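Local coordinates for Alpha/beta hydrolase fold protein (Marinomonas mediterranea, PDB 6CXT), which carries acyl intermediates, here a pyrrole-2-carbonyl thioester, on a phosphopantetheine arm as the carrier-protein domain of a longer protein involved in thiotemplated pyrrole biosynthesis, at residues 49-54 with 72-76. Numbering follows the deposited sequence.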
# COMPACT_ATOMS: atom_id res chain seq x y z
N TYR A 49 -25.76 -8.21 33.36
CA TYR A 49 -26.80 -7.83 34.32
C TYR A 49 -28.08 -7.25 33.72
O TYR A 49 -29.03 -7.00 34.45
CB TYR A 49 -26.25 -6.90 35.42
CG TYR A 49 -24.90 -7.35 35.97
CD1 TYR A 49 -24.79 -8.48 36.81
CD2 TYR A 49 -23.72 -6.66 35.64
CE1 TYR A 49 -23.56 -8.91 37.28
CE2 TYR A 49 -22.48 -7.08 36.11
CZ TYR A 49 -22.40 -8.20 36.93
OH TYR A 49 -21.15 -8.60 37.39
N GLY A 50 -28.13 -7.04 32.41
CA GLY A 50 -29.31 -6.45 31.76
C GLY A 50 -29.49 -4.95 32.00
O GLY A 50 -30.52 -4.38 31.62
N VAL A 51 -28.49 -4.30 32.59
CA VAL A 51 -28.56 -2.90 33.02
C VAL A 51 -27.76 -2.00 32.05
O VAL A 51 -26.57 -2.23 31.81
CB VAL A 51 -28.01 -2.75 34.48
CG1 VAL A 51 -27.85 -1.29 34.89
CG2 VAL A 51 -28.90 -3.48 35.48
N LYS A 52 -28.43 -0.96 31.56
CA LYS A 52 -27.87 0.09 30.71
C LYS A 52 -27.77 1.36 31.54
O LYS A 52 -28.76 2.07 31.71
CB LYS A 52 -28.77 0.37 29.49
CG LYS A 52 -29.12 -0.85 28.65
CD LYS A 52 -29.69 -0.49 27.29
CE LYS A 52 -28.59 -0.10 26.31
NZ LYS A 52 -28.93 -0.42 24.89
N ILE A 53 -26.57 1.64 32.04
CA ILE A 53 -26.34 2.81 32.89
C ILE A 53 -26.68 4.17 32.25
O ILE A 53 -26.00 4.59 31.30
CB ILE A 53 -24.94 2.77 33.53
CG1 ILE A 53 -24.82 1.46 34.34
CG2 ILE A 53 -24.74 4.02 34.39
CD1 ILE A 53 -23.44 1.06 34.80
N PRO A 54 -27.72 4.87 32.76
CA PRO A 54 -28.09 6.19 32.20
C PRO A 54 -26.92 7.16 32.29
O PRO A 54 -26.05 6.97 33.17
CB PRO A 54 -29.22 6.66 33.13
CG PRO A 54 -29.77 5.41 33.72
CD PRO A 54 -28.58 4.51 33.91
N LEU A 72 -24.57 0.82 42.36
CA LEU A 72 -25.35 1.42 41.27
C LEU A 72 -26.12 0.38 40.44
O LEU A 72 -27.30 0.60 40.10
CB LEU A 72 -24.48 2.30 40.35
CG LEU A 72 -25.20 2.93 39.13
CD1 LEU A 72 -26.24 3.99 39.51
CD2 LEU A 72 -24.16 3.51 38.18
N ILE A 73 -25.44 -0.71 40.08
CA ILE A 73 -26.10 -1.75 39.27
C ILE A 73 -27.29 -2.37 40.02
O ILE A 73 -28.34 -2.68 39.41
CB ILE A 73 -25.12 -2.87 38.81
CG1 ILE A 73 -23.89 -2.27 38.09
CG2 ILE A 73 -25.84 -3.89 37.92
CD1 ILE A 73 -22.68 -3.19 38.05
N ASN A 74 -27.14 -2.53 41.33
CA ASN A 74 -28.29 -3.00 42.18
C ASN A 74 -29.45 -2.05 42.12
O ASN A 74 -30.57 -2.47 41.82
CB ASN A 74 -27.83 -3.29 43.61
CG ASN A 74 -26.87 -4.47 43.67
OD1 ASN A 74 -26.97 -5.40 42.85
ND2 ASN A 74 -25.91 -4.41 44.60
N GLN A 75 -29.17 -0.76 42.31
CA GLN A 75 -30.21 0.26 42.31
C GLN A 75 -30.98 0.23 41.00
O GLN A 75 -32.16 0.58 40.96
CB GLN A 75 -29.59 1.65 42.55
CG GLN A 75 -29.07 1.77 43.97
CD GLN A 75 -28.45 3.09 44.29
OE1 GLN A 75 -29.15 4.01 44.68
NE2 GLN A 75 -27.11 3.17 44.20
N LEU A 76 -30.29 -0.21 39.94
CA LEU A 76 -30.83 -0.17 38.59
C LEU A 76 -31.32 -1.53 38.15
O LEU A 76 -32.23 -1.59 37.33
CB LEU A 76 -29.77 0.37 37.62
CG LEU A 76 -29.37 1.84 37.74
CD1 LEU A 76 -28.14 2.14 36.88
CD2 LEU A 76 -30.51 2.79 37.41
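Val51 splits its two methyls between Ile73, on the last turn of helix 66-75, and Leu76, which follows it, and illustrates how a loop can be seated on a helix end by apolar contacts alone. With CG1 anti to the backbone N (chi1 171°), that methyl lies 3.7 Å from Leu76 CB, the two side chains crossing at about a right angle. The other methyl, CG2, turns to the preceding part of the helix and meets Ile73 CG2 at 3.9 Å. Ile73 CG2 is shared: it also sits 3.9 Å from Tyr49 CB, at the root of the phenol ring and oblique to it.

Farther along the loop the pattern continues with branch ends. Leu76 CD1 points at the proline ring and comes 3.8 Å from Pro54 CD, while Ile53 CG2 packs against Leu72 CD2 at 3.9 Å. Ile53 also rests on Leu42 and Ile45 of helix 35-49 and on Phe63, linking this row of contacts to that helix and to the loop at Phe63. Cutting Val51 back to an alanine would remove both methyls and would probably leave Leu76 CB and Ile73 CG2 without their apolar partner at this point of the loop.

No hydrogen bond crosses the interface, which buries 342 Å² in all. Gly50, the first residue past helix 35-49, has positive phi (74°), where the chain turns into the extended run that follows. The arrangement belongs to the helical-bundle fold of phosphopantetheine carrier proteins, in which the C-terminal helix packs beside the loop leaving the long helix at whose start the phosphopantetheine-bearing serine is expected.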